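Long-range contact in periplasmic solute binding protein (PDB 4RY1), which probably captures a sugar or related solute in the periplasm and hands it to an ABC-type importer: residues T268-L282 and N349-V362. Sequence-based numbering, arbitrary orientation.
Sequences TGPFITIPGAKDSGL and NAYRAAAAQPESKV
Q357 lies over the ring of F271 in the packing part of this contact, where 268-282 runs along helix 346-356 from N349 to its last turn and then follows 357-362. Q357 CG sits over one ring face, 3.6 Å from the F271 centroid, a CH-pi contact, and the amide stacks almost parallel to the ring, the planes 15° apart. Bent at chi2 (-49°), Q357 folds back so that its NE2 donates to A353 O at 3.0 Å, which holds the amide flat against the ring. A353 CB meets the ring edge in plane, T268 OG1 comes within 3.6 Å of A350 CA, and the L282 CD2 methyl makes van der Waals contact with the A354 carbonyl and Q357 CB. In this periplasmic binding protein fold, the end of strand 266-268 and the loop leading to strand 284-292 thus meet the helix beside the mixed sheet, where F271 and A354 also touch strand 107-123. The polar part centres on D279, whose carboxylate oxygens both use syn lone pairs. D279 OD1 accepts from K361 N at 2.8 Å, nearly straight (173°), and D279 OD2 from S360 OG at 2.5 Å. G281 N also reaches OD2, closing an Asx turn. S280 OG donates to P358 O at 2.7 Å and accepts from L282 N, an ST turn, while a water links S280 N to E359 O.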
ATOM      1  N   THR A 268     -16.529   3.420  -0.396  1.00 16.69           N
ATOM      2  CA  THR A 268     -15.566   3.886  -1.375  1.00 17.79           C
ATOM      3  C   THR A 268     -15.998   5.280  -1.870  1.00 17.86           C
ATOM      4  O   THR A 268     -17.168   5.497  -2.164  1.00 21.08           O
ATOM      5  CB  THR A 268     -15.412   2.872  -2.541  1.00 18.93           C
ATOM      6  OG1 THR A 268     -14.351   3.284  -3.412  1.00 20.09           O
ATOM      7  CG2 THR A 268     -16.687   2.727  -3.336  1.00 19.81           C
ATOM      8  N   GLY A 269     -15.054   6.213  -1.914  1.00 16.85           N
ATOM      9  CA  GLY A 269     -15.313   7.607  -2.280  1.00 19.71           C
ATOM     10  C   GLY A 269     -14.738   8.002  -3.638  1.00 19.01           C
ATOM     11  O   GLY A 269     -13.853   7.342  -4.167  1.00 17.52           O
ATOM     12  N   PRO A 270     -15.233   9.099  -4.220  1.00 18.15           N
ATOM     13  CA  PRO A 270     -14.718   9.550  -5.510  1.00 19.28           C
ATOM     14  C   PRO A 270     -13.218   9.781  -5.543  1.00 18.60           C
ATOM     15  O   PRO A 270     -12.600  10.135  -4.545  1.00 18.60           O
ATOM     16  CB  PRO A 270     -15.458  10.872  -5.740  1.00 22.76           C
ATOM     17  CG  PRO A 270     -16.655  10.787  -4.874  1.00 24.69           C
ATOM     18  CD  PRO A 270     -16.213  10.036  -3.666  1.00 21.12           C
ATOM     19  N   PHE A 271     -12.659   9.567  -6.731  1.00 21.29           N
ATOM     20  CA  PHE A 271     -11.271   9.864  -6.986  1.00 19.72           C
ATOM     21  C   PHE A 271     -11.115  11.357  -7.225  1.00 20.75           C
ATOM     22  O   PHE A 271     -11.441  11.883  -8.287  1.00 22.59           O
ATOM     23  CB  PHE A 271     -10.753   9.039  -8.150  1.00 19.73           C
ATOM     24  CG  PHE A 271     -10.554   7.606  -7.779  1.00 19.10           C
ATOM     25  CD1 PHE A 271     -11.624   6.737  -7.754  1.00 17.77           C
ATOM     26  CD2 PHE A 271      -9.329   7.148  -7.402  1.00 17.91           C
ATOM     27  CE1 PHE A 271     -11.469   5.418  -7.382  1.00 17.33           C
ATOM     28  CE2 PHE A 271      -9.165   5.828  -7.003  1.00 16.51           C
ATOM     29  CZ  PHE A 271     -10.232   4.958  -7.018  1.00 18.18           C
ATOM     30  N   ILE A 272     -10.604  12.031  -6.211  1.00 19.16           N
ATOM     31  CA  ILE A 272     -10.521  13.492  -6.216  1.00 18.53           C
ATOM     32  C   ILE A 272      -9.587  13.937  -7.341  1.00 20.81           C
ATOM     33  O   ILE A 272      -8.451  13.487  -7.445  1.00 22.36           O
ATOM     34  CB  ILE A 272     -10.039  14.042  -4.858  1.00 20.18           C
ATOM     35  CG1 ILE A 272     -10.986  13.554  -3.750  1.00 21.09           C
ATOM     36  CG2 ILE A 272      -9.973  15.567  -4.889  1.00 20.28           C
ATOM     37  CD1 ILE A 272     -10.473  13.828  -2.356  1.00 20.29           C
ATOM     38  N   THR A 273     -10.062  14.865  -8.157  1.00 20.29           N
ATOM     39  CA  THR A 273      -9.308  15.287  -9.343  1.00 22.33           C
ATOM     40  C   THR A 273      -9.401  16.791  -9.576  1.00 24.16           C
ATOM     41  O   THR A 273     -10.429  17.406  -9.304  1.00 26.87           O
ATOM     42  CB  THR A 273      -9.817  14.550 -10.592  1.00 23.95           C
ATOM     43  OG1 THR A 273      -9.824  13.139 -10.337  1.00 31.98           O
ATOM     44  CG2 THR A 273      -8.940  14.790 -11.781  1.00 24.80           C
ATOM     45  N   ILE A 274      -8.299  17.361 -10.053  1.00 19.85           N
ATOM     46  CA  ILE A 274      -8.258  18.755 -10.540  1.00 21.82           C
ATOM     47  C   ILE A 274      -9.096  18.814 -11.806  1.00 24.08           C
ATOM     48  O   ILE A 274      -8.894  18.011 -12.708  1.00 24.61           O
ATOM     49  CB  ILE A 274      -6.817  19.219 -10.890  1.00 25.87           C
ATOM     50  CG1 ILE A 274      -5.920  19.279  -9.656  1.00 24.63           C
ATOM     51  CG2 ILE A 274      -6.833  20.618 -11.522  1.00 30.72           C
ATOM     52  CD1 ILE A 274      -4.445  19.471  -9.940  1.00 31.20           C
ATOM     53  N   PRO A 275     -10.038  19.770 -11.889  1.00 21.86           N
ATOM     54  CA  PRO A 275     -10.749  19.926 -13.148  1.00 26.27           C
ATOM     55  C   PRO A 275      -9.733  20.152 -14.278  1.00 30.22           C
ATOM     56  O   PRO A 275      -8.794  20.929 -14.120  1.00 29.38           O
ATOM     57  CB  PRO A 275     -11.624  21.162 -12.898  1.00 26.84           C
ATOM     58  CG  PRO A 275     -11.791  21.210 -11.412  1.00 30.04           C
ATOM     59  CD  PRO A 275     -10.455  20.774 -10.899  1.00 25.48           C
ATOM     60  N   GLY A 276      -9.874  19.413 -15.371  1.00 26.87           N
ATOM     61  CA  GLY A 276      -8.953  19.535 -16.512  1.00 33.72           C
ATOM     62  C   GLY A 276      -7.577  18.947 -16.272  1.00 38.22           C
ATOM     63  O   GLY A 276      -6.595  19.327 -16.901  1.00 58.72           O
ATOM     64  N   ALA A 277      -7.517  17.999 -15.350  1.00 28.29           N
ATOM     65  CA  ALA A 277      -6.255  17.361 -15.002  1.00 23.86           C
ATOM     66  C   ALA A 277      -5.572  16.768 -16.214  1.00 22.03           C
ATOM     67  O   ALA A 277      -6.212  16.264 -17.129  1.00 30.26           O
ATOM     68  CB  ALA A 277      -6.474  16.262 -13.964  1.00 23.72           C
ATOM     69  N   LYS A 278      -4.258  16.755 -16.145  1.00 26.26           N
ATOM     70  CA  LYS A 278      -3.415  16.225 -17.228  1.00 36.22           C
ATOM     71  C   LYS A 278      -3.265  14.710 -17.158  1.00 54.25           C
ATOM     72  O   LYS A 278      -2.935  14.033 -18.142  1.00 38.68           O
ATOM     73  CB  LYS A 278      -2.029  16.841 -17.152  1.00 30.67           C
ATOM     74  CG  LYS A 278      -2.000  18.355 -17.215  1.00 28.26           C
ATOM     75  CD  LYS A 278      -0.587  18.801 -17.558  1.00 32.90           C
ATOM     76  CE  LYS A 278      -0.309  20.286 -17.343  1.00 33.53           C
ATOM     77  NZ  LYS A 278      -0.398  21.099 -18.589  1.00 39.05           N
ATOM     78  N   ASP A 279      -3.482  14.203 -15.963  1.00 25.64           N
ATOM     79  CA  ASP A 279      -3.326  12.788 -15.646  1.00 21.71           C
ATOM     80  C   ASP A 279      -4.289  12.469 -14.522  1.00 23.47           C
ATOM     81  O   ASP A 279      -4.631  13.350 -13.743  1.00 22.44           O
ATOM     82  CB  ASP A 279      -1.919  12.493 -15.171  1.00 23.56           C
ATOM     83  CG  ASP A 279      -1.632  11.008 -15.108  1.00 22.56           C
ATOM     84  OD1 ASP A 279      -1.413  10.397 -16.171  1.00 23.78           O
ATOM     85  OD2 ASP A 279      -1.612  10.436 -14.000  1.00 23.47           O
ATOM     86  N   SER A 280      -4.726  11.218 -14.444  1.00 19.95           N
ATOM     87  CA  SER A 280      -5.637  10.812 -13.373  1.00 21.20           C
ATOM     88  C   SER A 280      -4.954  10.801 -12.010  1.00 18.61           C
ATOM     89  O   SER A 280      -5.611  10.958 -10.977  1.00 21.50           O
ATOM     90  CB  SER A 280      -6.211   9.431 -13.654  1.00 20.15           C
ATOM     91  OG  SER A 280      -5.197   8.449 -13.545  1.00 20.48           O
ATOM     92  N   GLY A 281      -3.650  10.575 -11.997  1.00 17.79           N
ATOM     93  CA  GLY A 281      -2.939  10.435 -10.728  1.00 17.55           C
ATOM     94  C   GLY A 281      -3.282   9.148  -9.993  1.00 19.07           C
ATOM     95  O   GLY A 281      -2.937   9.002  -8.833  1.00 18.52           O
ATOM     96  N   LEU A 282      -3.946   8.213 -10.677  1.00 17.41           N
ATOM     97  CA  LEU A 282      -4.290   6.908 -10.100  1.00 16.05           C
ATOM     98  C   LEU A 282      -3.022   6.187  -9.712  1.00 16.24           C
ATOM     99  O   LEU A 282      -2.099   6.053 -10.502  1.00 17.20           O
ATOM    100  CB  LEU A 282      -5.070   6.040 -11.093  1.00 18.59           C
ATOM    101  CG  LEU A 282      -5.527   4.659 -10.614  1.00 19.43           C
ATOM    102  CD1 LEU A 282      -6.494   4.813  -9.460  1.00 23.57           C
ATOM    103  CD2 LEU A 282      -6.126   3.824 -11.737  1.00 21.93           C
ATOM    104  N   ASN A 349     -15.544  -3.250  -3.909  1.00 13.71           N
ATOM    105  CA  ASN A 349     -16.070  -1.976  -4.410  1.00 15.40           C
ATOM    106  C   ASN A 349     -14.940  -0.952  -4.682  1.00 13.77           C
ATOM    107  O   ASN A 349     -14.900  -0.282  -5.727  1.00 14.41           O
ATOM    108  CB  ASN A 349     -17.094  -1.411  -3.415  1.00 19.36           C
ATOM    109  CG  ASN A 349     -18.410  -2.192  -3.424  1.00 20.96           C
ATOM    110  OD1 ASN A 349     -18.787  -2.770  -4.436  1.00 28.69           O
ATOM    111  ND2 ASN A 349     -19.096  -2.208  -2.299  1.00 28.93           N
ATOM    112  N   ALA A 350     -14.000  -0.857  -3.743  1.00 13.63           N
ATOM    113  CA  ALA A 350     -12.846   0.033  -3.919  1.00 13.67           C
ATOM    114  C   ALA A 350     -11.957  -0.374  -5.102  1.00 13.23           C
ATOM    115  O   ALA A 350     -11.511   0.460  -5.893  1.00 12.68           O
ATOM    116  CB  ALA A 350     -12.027   0.058  -2.645  1.00 13.79           C
ATOM    117  N   TYR A 351     -11.730  -1.675  -5.221  1.00 13.70           N
ATOM    118  CA  TYR A 351     -10.904  -2.209  -6.313  1.00 13.78           C
ATOM    119  C   TYR A 351     -11.568  -1.968  -7.681  1.00 13.47           C
ATOM    120  O   TYR A 351     -10.922  -1.497  -8.619  1.00 13.39           O
ATOM    121  CB  TYR A 351     -10.649  -3.695  -6.086  1.00 13.73           C
ATOM    122  CG  TYR A 351      -9.747  -4.352  -7.093  1.00 13.41           C
ATOM    123  CD1 TYR A 351     -10.254  -4.876  -8.268  1.00 14.52           C
ATOM    124  CD2 TYR A 351      -8.375  -4.448  -6.842  1.00 14.66           C
ATOM    125  CE1 TYR A 351      -9.416  -5.504  -9.183  1.00 14.48           C
ATOM    126  CE2 TYR A 351      -7.530  -5.061  -7.724  1.00 15.37           C
ATOM    127  CZ  TYR A 351      -8.032  -5.587  -8.885  1.00 15.68           C
ATOM    128  OH  TYR A 351      -7.115  -6.178  -9.724  1.00 19.26           O
ATOM    129  N   ARG A 352     -12.865  -2.245  -7.763  1.00 14.37           N
ATOM    130  CA  ARG A 352     -13.635  -2.039  -8.994  1.00 15.88           C
ATOM    131  C   ARG A 352     -13.693  -0.568  -9.359  1.00 15.49           C
ATOM    132  O   ARG A 352     -13.596  -0.237 -10.534  1.00 18.66           O
ATOM    133  CB  ARG A 352     -15.031  -2.657  -8.897  1.00 17.27           C
ATOM    134  CG  ARG A 352     -14.981  -4.177  -8.965  1.00 18.79           C
ATOM    135  CD  ARG A 352     -16.317  -4.833  -8.676  1.00 22.16           C
ATOM    136  NE  ARG A 352     -16.278  -6.251  -9.029  1.00 27.79           N
ATOM    137  CZ  ARG A 352     -17.198  -7.147  -8.680  1.00 28.31           C
ATOM    138  NH1 ARG A 352     -18.254  -6.800  -7.948  1.00 28.82           N
ATOM    139  NH2 ARG A 352     -17.055  -8.404  -9.060  1.00 35.09           N
ATOM    140  N   ALA A 353     -13.796   0.314  -8.351  1.00 15.30           N
ATOM    141  CA  ALA A 353     -13.787   1.761  -8.605  1.00 16.30           C
ATOM    142  C   ALA A 353     -12.448   2.207  -9.187  1.00 16.47           C
ATOM    143  O   ALA A 353     -12.391   2.983 -10.157  1.00 17.54           O
ATOM    144  CB  ALA A 353     -14.124   2.540  -7.344  1.00 18.17           C
ATOM    145  N   ALA A 354     -11.364   1.719  -8.600  1.00 14.63           N
ATOM    146  CA  ALA A 354     -10.030   2.030  -9.126  1.00 14.88           C
ATOM    147  C   ALA A 354      -9.877   1.540 -10.566  1.00 16.49           C
ATOM    148  O   ALA A 354      -9.314   2.249 -11.416  1.00 16.20           O
ATOM    149  CB  ALA A 354      -8.942   1.437  -8.242  1.00 14.67           C
ATOM    150  N   ALA A 355     -10.394   0.340 -10.836  1.00 15.34           N
ATOM    151  CA  ALA A 355     -10.303  -0.250 -12.173  1.00 17.52           C
ATOM    152  C   ALA A 355     -11.048   0.571 -13.234  1.00 17.89           C
ATOM    153  O   ALA A 355     -10.679   0.545 -14.430  1.00 23.39           O
ATOM    154  CB  ALA A 355     -10.786  -1.693 -12.164  1.00 18.49           C
ATOM    155  N   ALA A 356     -12.068   1.316 -12.811  1.00 18.01           N
ATOM    156  CA  ALA A 356     -12.858   2.183 -13.707  1.00 17.20           C
ATOM    157  C   ALA A 356     -12.215   3.532 -13.998  1.00 18.17           C
ATOM    158  O   ALA A 356     -12.673   4.250 -14.879  1.00 23.07           O
ATOM    159  CB  ALA A 356     -14.247   2.405 -13.132  1.00 18.50           C
ATOM    160  N   GLN A 357     -11.164   3.880 -13.259  1.00 17.17           N
ATOM    161  CA  GLN A 357     -10.501   5.173 -13.442  1.00 18.15           C
ATOM    162  C   GLN A 357      -9.600   5.161 -14.661  1.00 19.13           C
ATOM    163  O   GLN A 357      -9.120   4.106 -15.055  1.00 20.25           O
ATOM    164  CB  GLN A 357      -9.652   5.527 -12.222  1.00 17.22           C
ATOM    165  CG  GLN A 357     -10.447   5.634 -10.943  1.00 19.51           C
ATOM    166  CD  GLN A 357     -11.689   6.505 -11.074  1.00 24.05           C
ATOM    167  OE1 GLN A 357     -11.584   7.693 -11.348  1.00 27.76           O
ATOM    168  NE2 GLN A 357     -12.884   5.913 -10.842  1.00 25.90           N
ATOM    169  N   PRO A 358      -9.358   6.340 -15.255  1.00 21.21           N
ATOM    170  CA  PRO A 358      -8.392   6.375 -16.343  1.00 21.83           C
ATOM    171  C   PRO A 358      -7.015   5.977 -15.860  1.00 22.00           C
ATOM    172  O   PRO A 358      -6.547   6.462 -14.829  1.00 20.99           O
ATOM    173  CB  PRO A 358      -8.401   7.836 -16.804  1.00 24.51           C
ATOM    174  CG  PRO A 358      -9.670   8.416 -16.281  1.00 26.84           C
ATOM    175  CD  PRO A 358     -10.025   7.635 -15.047  1.00 21.58           C
ATOM    176  N   GLU A 359      -6.376   5.102 -16.618  1.00 22.44           N
ATOM    177  CA  GLU A 359      -5.000   4.715 -16.352  1.00 24.35           C
ATOM    178  C   GLU A 359      -4.105   5.944 -16.271  1.00 21.11           C
ATOM    179  O   GLU A 359      -4.209   6.844 -17.105  1.00 23.55           O
ATOM    180  CB  GLU A 359      -4.489   3.800 -17.465  1.00 32.17           C
ATOM    181  CG  GLU A 359      -3.284   2.971 -17.077  1.00 44.86           C
ATOM    182  CD  GLU A 359      -3.015   1.840 -18.060  1.00 82.23           C
ATOM    183  OE1 GLU A 359      -3.975   1.296 -18.653  1.00 81.12           O
ATOM    184  OE2 GLU A 359      -1.833   1.492 -18.249  1.00 73.20           O
ATOM    185  N   SER A 360      -3.216   5.971 -15.281  1.00 20.53           N
ATOM    186  CA  SER A 360      -2.209   7.035 -15.182  1.00 19.92           C
ATOM    187  C   SER A 360      -1.089   6.766 -16.173  1.00 19.11           C
ATOM    188  O   SER A 360      -0.741   5.621 -16.426  1.00 21.39           O
ATOM    189  CB  SER A 360      -1.598   7.122 -13.780  1.00 20.75           C
ATOM    190  OG  SER A 360      -0.595   8.137 -13.713  1.00 20.54           O
ATOM    191  N   LYS A 361      -0.510   7.842 -16.681  1.00 20.83           N
ATOM    192  CA  LYS A 361       0.674   7.792 -17.542  1.00 20.86           C
ATOM    193  C   LYS A 361       1.921   8.212 -16.796  1.00 22.55           C
ATOM    194  O   LYS A 361       3.003   8.362 -17.388  1.00 24.89           O
ATOM    195  CB  LYS A 361       0.486   8.710 -18.733  1.00 24.08           C
ATOM    196  CG  LYS A 361      -0.585   8.163 -19.622  1.00 24.84           C
ATOM    197  CD  LYS A 361      -1.329   9.284 -20.296  1.00 57.88           C
ATOM    198  CE  LYS A 361      -2.130   8.778 -21.477  1.00 90.78           C
ATOM    199  NZ  LYS A 361      -3.594   8.848 -21.233  1.00 92.02           N
ATOM    200  N   VAL A 362       1.757   8.397 -15.490  1.00 19.31           N
ATOM    201  CA  VAL A 362       2.839   8.895 -14.657  1.00 18.91           C
ATOM    202  C   VAL A 362       3.245   7.742 -13.725  1.00 19.00           C
ATOM    203  O   VAL A 362       2.488   7.350 -12.836  1.00 20.58           O
ATOM    204  CB  VAL A 362       2.411  10.133 -13.845  1.00 20.96           C
ATOM    205  CG1 VAL A 362       3.548  10.655 -12.980  1.00 21.13           C
ATOM    206  CG2 VAL A 362       1.921  11.239 -14.764  1.00 23.86           C
TER
HETATM  207  O   HOH W   1      -4.664   9.594 -16.805  1.00 23.71           O
HETATM  208  O   HOH W   2      -0.026   7.821 -10.966  1.00 24.51           O